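Local coordinates for protein PlaB phospholipase (Legionella pneumophila, PDB 6ZTI) that probably hydrolyses phospholipids as an alpha/beta-hydrolase virulence enzyme and binds NAD(H), which mediates the tetramerization that controls its activity, at residues B[33-38]-B[275-280]; B[337-342]-B[396-401]; B[429-434]-B[459-464]. One frame throughout, in Å; residues are numbered along the deposited sequence.

From the N terminus, the chain runs through the rest of the parallel sheet of the hydrolase domain and two strands of the mixed sheet before residues 275-280 return to the start of helix 35-44, so interaction 1 closes a loop of 236 residues. Interaction 2 opens later: 337-342 enters strand 340-349, and 53 residues on, the end of strand 390-396 and the start of helix 397-404 come back to it. Interaction 3 closes the shortest excursion, 24 residues between strands 429-439 and 452-463. The three loops follow in series, none nested or crossing. Interactions 2 and 3 reach the same mixed sheet, where strands 340-349 and 452-463 are neighbours; interactions 1 and 3, with centres about 58 Å apart, lie on opposite sides of the chain's centre.

Interaction 1. Residues B[33-38]-B[275-280]; sequences GELPQW and RSITMA
E34 holds the loop 275-280 with both its backbone and its side chain. Its N donates to I277 O at 3.0 Å, nearly straight at 171°, while OE1 accepts from M279 N at 2.8 Å. That second bond uses the anti lone pair of OE1, the one turned away from OE2. The glutamate chain, extended beyond CG, carries OE1 to M279 N, and a carboxylate is a strong acceptor for a peptide N-H. N281 serves two more backbone atoms, its OD1 accepting from T278 N and its ND2 donating to S276 O. G33 suits its place: its phi is positive, and its CA packs closely against R275 O and I277 O, each at 3.8 Å. The side chains of L35 and I277, both buried, meet at an oblique angle, CD2 to CD1 4.0 Å. M279, folded back at chi2 and chi3, lays SD 3.6 Å from W38 CB and at the edge of the indole, a Met-aromatic contact. The backbone bond from W38 N to E34 O makes the first helical turn, and E34 occupies the N-cap position of helix 35-44, here pinned to the loop that precedes helix 286-296 of the alpha/beta-hydrolase domain.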
loop_
_atom_site.group_PDB
_atom_site.type_symbol
_atom_site.label_atom_id
_atom_site.label_comp_id
_atom_site.label_asym_id
_atom_site.label_seq_id
_atom_site.Cartn_x
_atom_site.Cartn_y
_atom_site.Cartn_z
ATOM N N GLY B 33 -12.949 35.795 -17.516
ATOM C CA GLY B 33 -14.090 36.453 -18.117
ATOM C C GLY B 33 -13.612 37.695 -18.844
ATOM O O GLY B 33 -12.485 37.762 -19.326
ATOM N N GLU B 34 -14.480 38.704 -18.904
ATOM C CA GLU B 34 -14.113 40.004 -19.446
ATOM C C GLU B 34 -13.854 41.042 -18.356
ATOM O O GLU B 34 -13.780 42.240 -18.657
ATOM C CB GLU B 34 -15.195 40.485 -20.423
ATOM C CG GLU B 34 -15.376 39.547 -21.619
ATOM C CD GLU B 34 -16.310 40.093 -22.702
ATOM O OE1 GLU B 34 -17.316 40.764 -22.377
ATOM O OE2 GLU B 34 -16.027 39.843 -23.895
ATOM N N LEU B 35 -13.657 40.607 -17.111
ATOM C CA LEU B 35 -13.423 41.558 -16.028
ATOM C C LEU B 35 -12.156 42.387 -16.205
ATOM O O LEU B 35 -12.186 43.581 -15.858
ATOM C CB LEU B 35 -13.380 40.814 -14.687
ATOM C CG LEU B 35 -13.101 41.708 -13.477
ATOM C CD1 LEU B 35 -14.176 42.783 -13.391
ATOM C CD2 LEU B 35 -13.006 40.918 -12.193
ATOM N N PRO B 36 -11.036 41.850 -16.706
ATOM C CA PRO B 36 -9.862 42.716 -16.943
ATOM C C PRO B 36 -10.135 43.863 -17.901
ATOM O O PRO B 36 -9.796 45.016 -17.602
ATOM C CB PRO B 36 -8.816 41.735 -17.495
ATOM C CG PRO B 36 -9.227 40.401 -16.944
ATOM C CD PRO B 36 -10.730 40.431 -16.950
ATOM N N GLN B 37 -10.734 43.577 -19.059
ATOM C CA GLN B 37 -11.097 44.643 -19.992
ATOM C C GLN B 37 -12.063 45.635 -19.355
ATOM O O GLN B 37 -11.988 46.842 -19.618
ATOM C CB GLN B 37 -11.706 44.036 -21.261
ATOM C CG GLN B 37 -10.676 43.333 -22.154
ATOM C CD GLN B 37 -11.191 42.051 -22.822
ATOM O OE1 GLN B 37 -12.222 41.490 -22.436
ATOM N NE2 GLN B 37 -10.456 41.582 -23.828
ATOM N N TRP B 38 -12.977 45.153 -18.505
ATOM C CA TRP B 38 -13.940 46.056 -17.880
ATOM C C TRP B 38 -13.269 46.981 -16.872
ATOM O O TRP B 38 -13.593 48.174 -16.813
ATOM C CB TRP B 38 -15.056 45.256 -17.214
ATOM C CG TRP B 38 -16.154 46.113 -16.644
ATOM C CD1 TRP B 38 -17.149 46.728 -17.336
ATOM C CD2 TRP B 38 -16.366 46.441 -15.260
ATOM N NE1 TRP B 38 -17.970 47.423 -16.474
ATOM C CE2 TRP B 38 -17.506 47.261 -15.196
ATOM C CE3 TRP B 38 -15.698 46.122 -14.078
ATOM C CZ2 TRP B 38 -17.993 47.766 -13.999
ATOM C CZ3 TRP B 38 -16.184 46.624 -12.888
ATOM C CH2 TRP B 38 -17.322 47.434 -12.857
ATOM N N ARG B 275 -15.942 33.912 -14.074
ATOM C CA ARG B 275 -16.046 33.491 -15.468
ATOM C C ARG B 275 -17.258 34.097 -16.170
ATOM O O ARG B 275 -17.211 34.332 -17.384
ATOM C CB ARG B 275 -16.115 31.965 -15.549
ATOM C CG ARG B 275 -16.101 31.422 -16.977
ATOM C CD ARG B 275 -14.736 31.599 -17.634
ATOM N NE ARG B 275 -14.661 30.990 -18.961
ATOM C CZ ARG B 275 -14.992 31.610 -20.088
ATOM N NH1 ARG B 275 -15.437 32.862 -20.062
ATOM N NH2 ARG B 275 -14.879 30.970 -21.246
ATOM N N SER B 276 -18.345 34.352 -15.441
ATOM C CA SER B 276 -19.588 34.815 -16.048
ATOM C C SER B 276 -19.619 36.321 -16.321
ATOM O O SER B 276 -20.594 36.804 -16.914
ATOM C CB SER B 276 -20.771 34.428 -15.156
ATOM O OG SER B 276 -20.813 35.191 -13.965
ATOM N N ILE B 277 -18.574 37.059 -15.951
ATOM C CA ILE B 277 -18.547 38.510 -16.114
ATOM C C ILE B 277 -18.315 38.853 -17.579
ATOM O O ILE B 277 -17.333 38.411 -18.184
ATOM C CB ILE B 277 -17.453 39.132 -15.232
ATOM C CG1 ILE B 277 -17.723 38.840 -13.760
ATOM C CG2 ILE B 277 -17.360 40.627 -15.461
ATOM C CD1 ILE B 277 -16.653 39.359 -12.835
ATOM N N THR B 278 -19.195 39.679 -18.141
ATOM C CA THR B 278 -19.020 40.203 -19.489
ATOM C C THR B 278 -19.083 41.723 -19.446
ATOM O O THR B 278 -19.578 42.316 -18.482
ATOM C CB THR B 278 -20.089 39.675 -20.462
ATOM O OG1 THR B 278 -21.362 40.251 -20.142
ATOM C CG2 THR B 278 -20.179 38.163 -20.385
ATOM N N MET B 279 -18.584 42.355 -20.516
ATOM C CA MET B 279 -18.699 43.804 -20.619
ATOM C C MET B 279 -20.152 44.241 -20.523
ATOM O O MET B 279 -20.445 45.325 -20.004
ATOM C CB MET B 279 -18.092 44.302 -21.934
ATOM C CG MET B 279 -16.568 44.250 -22.002
ATOM S SD MET B 279 -15.778 45.231 -20.718
ATOM C CE MET B 279 -16.388 46.875 -21.092
ATOM N N ALA B 280 -21.076 43.401 -20.995
ATOM C CA ALA B 280 -22.470 43.811 -21.082
ATOM C C ALA B 280 -23.189 43.673 -19.748
ATOM O O ALA B 280 -24.088 44.468 -19.446
ATOM C CB ALA B 280 -23.182 42.997 -22.161
#

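Interaction 2. Residues B[337-342]-B[396-401]; sequences TNRYSM and DYDIME
R339 and D398 meet because both side chains set CG anti to their carbonyl carbon (chi1 -46° and -67°), and the arginine then bends at chi3 to bring its guanidinium edge against the carboxylate. The two flat groups end nearly coplanar. NE and NH2 of R339 both donate to D398 OD1, on its syn lone pair, each at 3.1 Å, in a side-on salt bridge. The other oxygen of D398, OD2, is occupied too: R339 N donates to it at 2.9 Å, met on the anti side and out of the carboxylate plane, so one aspartate holds both the backbone and the head group of the same arginine. Arginine suits the place, since its paired N-H groups can lie in one plane with the acid.

D396 instead sets CG anti to the backbone N (chi1 -173°), and divides its carboxylate between two partners. OD2 receives N338 ND2 at 2.8 Å on its syn lone pair, with the amide plane turned well away from that of the acid. OD1 receives I399 N at 3.0 Å, from above the carboxylate plane. The Y340 ring crosses this aspartate obliquely, CE2 being 3.7 Å from D396 OD2, and Y340 OH accepts from N338 N, which helps fix the asparagine. Y397 N donates to R339 O at 2.8 Å, in the carbonyl plane, and S341 OG, bonded chiefly to H448 O, touches Y397 CD2.

Y340 and D396 form an antiparallel non-hydrogen-bonded pair where strand 390-396 runs out, and D396 at once becomes the N-cap of helix 397-404: a strand-to-helix junction sealed by an aspartate capping bond, beside the NAD-binding residue G376, which I399 approaches.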
loop_
_atom_site.group_PDB
_atom_site.type_symbol
_atom_site.label_atom_id
_atom_site.label_comp_id
_atom_site.label_asym_id
_atom_site.label_seq_id
_atom_site.Cartn_x
_atom_site.Cartn_y
_atom_site.Cartn_z
ATOM N N THR B 337 -30.527 25.288 1.739
ATOM C CA THR B 337 -29.158 25.698 2.011
ATOM C C THR B 337 -29.190 26.509 3.296
ATOM O O THR B 337 -29.813 27.570 3.337
ATOM C CB THR B 337 -28.601 26.543 0.855
ATOM O OG1 THR B 337 -28.758 25.838 -0.387
ATOM C CG2 THR B 337 -27.137 26.860 1.072
ATOM N N ASN B 338 -28.539 26.010 4.348
ATOM C CA ASN B 338 -28.457 26.771 5.588
ATOM C C ASN B 338 -27.100 27.459 5.640
ATOM O O ASN B 338 -26.580 27.867 4.601
ATOM C CB ASN B 338 -28.689 25.860 6.796
ATOM C CG ASN B 338 -30.132 25.377 6.888
ATOM O OD1 ASN B 338 -31.064 26.150 6.690
ATOM N ND2 ASN B 338 -30.314 24.093 7.151
ATOM N N ARG B 339 -26.531 27.613 6.834
ATOM C CA ARG B 339 -25.168 28.083 7.022
ATOM C C ARG B 339 -24.407 26.995 7.760
ATOM O O ARG B 339 -24.984 26.276 8.581
ATOM C CB ARG B 339 -25.148 29.408 7.779
ATOM C CG ARG B 339 -26.160 30.391 7.242
ATOM C CD ARG B 339 -26.221 31.648 8.041
ATOM N NE ARG B 339 -26.571 31.400 9.430
ATOM C CZ ARG B 339 -26.472 32.311 10.387
ATOM N NH1 ARG B 339 -26.050 33.535 10.097
ATOM N NH2 ARG B 339 -26.797 31.994 11.631
ATOM N N TYR B 340 -23.119 26.843 7.434
ATOM C CA TYR B 340 -22.354 25.675 7.849
ATOM C C TYR B 340 -21.032 26.060 8.509
ATOM O O TYR B 340 -20.485 27.138 8.265
ATOM C CB TYR B 340 -22.117 24.746 6.623
ATOM C CG TYR B 340 -23.424 24.392 5.924
ATOM C CD1 TYR B 340 -23.980 25.243 4.997
ATOM C CD2 TYR B 340 -24.119 23.225 6.231
ATOM C CE1 TYR B 340 -25.177 24.946 4.377
ATOM C CE2 TYR B 340 -25.315 22.927 5.624
ATOM C CZ TYR B 340 -25.835 23.793 4.692
ATOM O OH TYR B 340 -27.017 23.532 4.063
ATOM N N SER B 341 -20.540 25.166 9.376
ATOM C CA SER B 341 -19.265 25.306 10.067
ATOM C C SER B 341 -18.383 24.115 9.720
ATOM O O SER B 341 -18.873 22.992 9.569
ATOM C CB SER B 341 -19.449 25.388 11.579
ATOM O OG SER B 341 -20.368 26.409 11.936
ATOM N N MET B 342 -17.081 24.359 9.582
ATOM C CA MET B 342 -16.118 23.311 9.293
ATOM C C MET B 342 -15.127 23.235 10.443
ATOM O O MET B 342 -14.648 24.262 10.937
ATOM C CB MET B 342 -15.408 23.573 7.969
ATOM C CG MET B 342 -14.645 22.393 7.461
ATOM S SD MET B 342 -14.244 22.512 5.724
ATOM C CE MET B 342 -12.597 23.182 5.829
ATOM N N ASP B 396 -23.963 21.530 9.887
ATOM C CA ASP B 396 -25.006 22.523 9.671
ATOM C C ASP B 396 -25.105 23.367 10.932
ATOM O O ASP B 396 -25.578 22.900 11.972
ATOM C CB ASP B 396 -26.331 21.842 9.337
ATOM C CG ASP B 396 -27.418 22.820 8.936
ATOM O OD1 ASP B 396 -27.515 23.901 9.554
ATOM O OD2 ASP B 396 -28.186 22.505 7.999
ATOM N N TYR B 397 -24.654 24.611 10.848
ATOM C CA TYR B 397 -24.625 25.442 12.039
ATOM C C TYR B 397 -26.028 25.792 12.513
ATOM O O TYR B 397 -26.286 25.859 13.717
ATOM C CB TYR B 397 -23.840 26.718 11.777
ATOM C CG TYR B 397 -23.881 27.643 12.970
ATOM C CD1 TYR B 397 -24.906 28.564 13.121
ATOM C CD2 TYR B 397 -22.914 27.564 13.971
ATOM C CE1 TYR B 397 -24.958 29.401 14.216
ATOM C CE2 TYR B 397 -22.958 28.397 15.072
ATOM C CZ TYR B 397 -23.990 29.309 15.191
ATOM O OH TYR B 397 -24.053 30.157 16.275
ATOM N N ASP B 398 -26.936 26.067 11.591
ATOM C CA ASP B 398 -28.261 26.498 12.017
ATOM C C ASP B 398 -29.026 25.361 12.678
ATOM O O ASP B 398 -29.818 25.604 13.588
ATOM C CB ASP B 398 -29.029 27.063 10.822
ATOM C CG ASP B 398 -28.420 28.356 10.309
ATOM O OD1 ASP B 398 -28.111 29.244 11.133
ATOM O OD2 ASP B 398 -28.229 28.475 9.086
ATOM N N ILE B 399 -28.790 24.122 12.256
ATOM C CA ILE B 399 -29.440 22.994 12.910
ATOM C C ILE B 399 -28.816 22.750 14.277
ATOM O O ILE B 399 -29.514 22.440 15.250
ATOM C CB ILE B 399 -29.357 21.749 12.006
ATOM C CG1 ILE B 399 -30.293 21.920 10.805
ATOM C CG2 ILE B 399 -29.666 20.482 12.807
ATOM C CD1 ILE B 399 -30.253 20.801 9.777
ATOM N N MET B 400 -27.491 22.881 14.371
ATOM C CA MET B 400 -26.807 22.730 15.653
ATOM C C MET B 400 -27.281 23.769 16.654
ATOM O O MET B 400 -27.664 23.438 17.780
ATOM C CB MET B 400 -25.300 22.872 15.461
ATOM C CG MET B 400 -24.709 21.853 14.554
ATOM S SD MET B 400 -23.343 21.020 15.323
ATOM C CE MET B 400 -24.205 20.243 16.683
ATOM N N GLU B 401 -27.220 25.045 16.268
ATOM C CA GLU B 401 -27.590 26.121 17.178
ATOM C C GLU B 401 -29.036 25.974 17.633
ATOM O O GLU B 401 -29.334 26.052 18.829
ATOM C CB GLU B 401 -27.370 27.473 16.491
ATOM C CG GLU B 401 -27.377 28.675 17.434
ATOM C CD GLU B 401 -28.770 29.205 17.744
ATOM O OE1 GLU B 401 -29.712 28.961 16.954
ATOM O OE2 GLU B 401 -28.914 29.883 18.787
#

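Interaction 3. Residues B[429-434]-B[459-464]; sequences AYYRLL and LQRRVD
An antiparallel strand pair of the mixed sheet, 429-431 against 461-463, carries Y430 and R462 as a hydrogen-bonded pair. Y430 N donates to R462 O and R462 N to Y430 O, both 2.9 Å. On the side-chain face shared by these two residues, Y430 takes chi1 63°, which swings the ring over its own strand toward R462. The arginine's CB then sits over one ring face, 3.9 Å from the centroid, a CH-pi contact. Its NE makes only a weak bond to Y430 OH. The guanidinium of R462 lies flat on that of R432, centres 3.9 Å apart; D240 O, which accepts from R462 NH1 and weakly from R432 NH1, probably eases the like charges.

The pair joins strands 429-439 and 452-463, whose other face bears Y431, R461 and A429. There Y431 OH has its strongest partner in D349 OD2, and R461 NH1 donates to it at 3.0 Å, in the guanidinium plane. A429, small enough to fit, puts CB 3.4 Å from R461 NH2, over the guanidinium face. R461, extended from CG to NE, uses NH2 for a salt bridge with D71 of the second subunit, its strongest polar partner. Further along, L459 CD2 packs on L434 CB at 3.7 Å.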
loop_
_atom_site.group_PDB
_atom_site.type_symbol
_atom_site.label_atom_id
_atom_site.label_comp_id
_atom_site.label_asym_id
_atom_site.label_seq_id
_atom_site.Cartn_x
_atom_site.Cartn_y
_atom_site.Cartn_z
ATOM N N ALA B 429 2.391 1.707 26.605
ATOM C CA ALA B 429 2.262 3.114 26.240
ATOM C C ALA B 429 0.831 3.330 25.758
ATOM O O ALA B 429 0.377 2.645 24.836
ATOM C CB ALA B 429 3.273 3.494 25.156
ATOM N N TYR B 430 0.114 4.264 26.381
ATOM C CA TYR B 430 -1.317 4.394 26.136
ATOM C C TYR B 430 -1.753 5.827 26.427
ATOM O O TYR B 430 -0.974 6.651 26.915
ATOM C CB TYR B 430 -2.112 3.401 26.989
ATOM C CG TYR B 430 -1.937 3.653 28.451
ATOM C CD1 TYR B 430 -0.800 3.219 29.112
ATOM C CD2 TYR B 430 -2.886 4.357 29.169
ATOM C CE1 TYR B 430 -0.620 3.466 30.459
ATOM C CE2 TYR B 430 -2.715 4.609 30.518
ATOM C CZ TYR B 430 -1.582 4.160 31.156
ATOM O OH TYR B 430 -1.414 4.413 32.502
ATOM N N TYR B 431 -3.026 6.100 26.162
ATOM C CA TYR B 431 -3.597 7.437 26.249
ATOM C C TYR B 431 -4.877 7.407 27.062
ATOM O O TYR B 431 -5.681 6.480 26.940
ATOM C CB TYR B 431 -3.906 8.007 24.849
ATOM C CG TYR B 431 -2.695 8.143 23.983
ATOM C CD1 TYR B 431 -1.873 9.254 24.080
ATOM C CD2 TYR B 431 -2.360 7.156 23.079
ATOM C CE1 TYR B 431 -0.739 9.377 23.298
ATOM C CE2 TYR B 431 -1.241 7.266 22.303
ATOM C CZ TYR B 431 -0.430 8.376 22.415
ATOM O OH TYR B 431 0.690 8.477 21.620
ATOM N N ARG B 432 -5.067 8.441 27.871
ATOM C CA ARG B 432 -6.286 8.626 28.642
ATOM C C ARG B 432 -7.268 9.462 27.835
ATOM O O ARG B 432 -6.874 10.412 27.159
ATOM C CB ARG B 432 -5.983 9.319 29.970
ATOM C CG ARG B 432 -7.078 9.212 30.987
ATOM C CD ARG B 432 -6.682 9.867 32.301
ATOM N NE ARG B 432 -6.241 8.896 33.300
ATOM C CZ ARG B 432 -5.710 9.222 34.476
ATOM N NH1 ARG B 432 -5.539 10.499 34.805
ATOM N NH2 ARG B 432 -5.342 8.269 35.322
ATOM N N LEU B 433 -8.545 9.102 27.915
ATOM C CA LEU B 433 -9.608 9.835 27.230
ATOM C C LEU B 433 -9.570 11.321 27.574
ATOM O O LEU B 433 -9.230 11.709 28.688
ATOM C CB LEU B 433 -10.939 9.196 27.631
ATOM C CG LEU B 433 -12.304 9.733 27.262
ATOM C CD1 LEU B 433 -13.324 8.626 27.552
ATOM C CD2 LEU B 433 -12.629 10.974 28.050
ATOM N N LEU B 434 -9.911 12.165 26.602
ATOM C CA LEU B 434 -10.029 13.602 26.822
ATOM C C LEU B 434 -11.467 14.027 26.577
ATOM O O LEU B 434 -12.080 13.609 25.591
ATOM C CB LEU B 434 -9.082 14.386 25.919
ATOM C CG LEU B 434 -9.144 15.905 26.022
ATOM C CD1 LEU B 434 -7.780 16.504 25.775
ATOM C CD2 LEU B 434 -10.132 16.493 25.059
ATOM N N LEU B 459 -2.794 15.042 23.457
ATOM C CA LEU B 459 -2.933 14.103 24.564
ATOM C C LEU B 459 -1.582 13.802 25.197
ATOM O O LEU B 459 -0.536 13.907 24.552
ATOM C CB LEU B 459 -3.562 12.794 24.079
ATOM C CG LEU B 459 -4.915 12.868 23.368
ATOM C CD1 LEU B 459 -5.451 11.491 23.125
ATOM C CD2 LEU B 459 -5.901 13.669 24.189
ATOM N N GLN B 460 -1.617 13.415 26.472
ATOM C CA GLN B 460 -0.413 13.000 27.179
ATOM C C GLN B 460 -0.146 11.530 26.883
ATOM O O GLN B 460 -1.037 10.687 27.022
ATOM C CB GLN B 460 -0.559 13.198 28.686
ATOM C CG GLN B 460 -0.466 14.635 29.160
ATOM C CD GLN B 460 -0.585 14.746 30.664
ATOM O OE1 GLN B 460 -1.359 14.019 31.292
ATOM N NE2 GLN B 460 0.186 15.651 31.254
ATOM N N ARG B 461 1.072 11.229 26.458
ATOM C CA ARG B 461 1.483 9.847 26.251
ATOM C C ARG B 461 1.882 9.276 27.608
ATOM O O ARG B 461 2.832 9.747 28.241
ATOM C CB ARG B 461 2.615 9.779 25.239
ATOM C CG ARG B 461 3.017 8.360 24.854
ATOM C CD ARG B 461 4.059 8.383 23.765
ATOM N NE ARG B 461 4.582 7.056 23.455
ATOM C CZ ARG B 461 3.992 6.188 22.636
ATOM N NH1 ARG B 461 2.841 6.479 22.049
ATOM N NH2 ARG B 461 4.556 5.015 22.407
ATOM N N ARG B 462 1.120 8.304 28.086
ATOM C CA ARG B 462 1.378 7.685 29.377
ATOM C C ARG B 462 2.214 6.435 29.152
ATOM O O ARG B 462 1.876 5.610 28.303
ATOM C CB ARG B 462 0.061 7.339 30.066
ATOM C CG ARG B 462 -0.891 8.532 30.207
ATOM C CD ARG B 462 -2.216 8.113 30.807
ATOM N NE ARG B 462 -2.069 7.579 32.161
ATOM C CZ ARG B 462 -2.137 8.311 33.269
ATOM N NH1 ARG B 462 -2.347 9.622 33.204
ATOM N NH2 ARG B 462 -1.993 7.728 34.449
ATOM N N VAL B 463 3.297 6.296 29.910
ATOM C CA VAL B 463 4.198 5.151 29.795
ATOM C C VAL B 463 4.277 4.488 31.161
ATOM O O VAL B 463 4.664 5.125 32.151
ATOM C CB VAL B 463 5.592 5.564 29.301
ATOM C CG1 VAL B 463 6.503 4.345 29.161
ATOM C CG2 VAL B 463 5.486 6.307 27.978
ATOM N N ASP B 464 3.888 3.219 31.218
ATOM C CA ASP B 464 3.918 2.478 32.467
ATOM C C ASP B 464 5.352 2.214 32.916
ATOM O O ASP B 464 6.257 1.981 32.106
ATOM C CB ASP B 464 3.171 1.161 32.307
ATOM C CG ASP B 464 2.823 0.531 33.632
ATOM O OD1 ASP B 464 3.723 -0.056 34.280
ATOM O OD2 ASP B 464 1.645 0.637 34.027
HETATM O O HOH W 1 0.696 2.755 33.211
HETATM O O HOH W 2 -3.379 10.546 28.176
#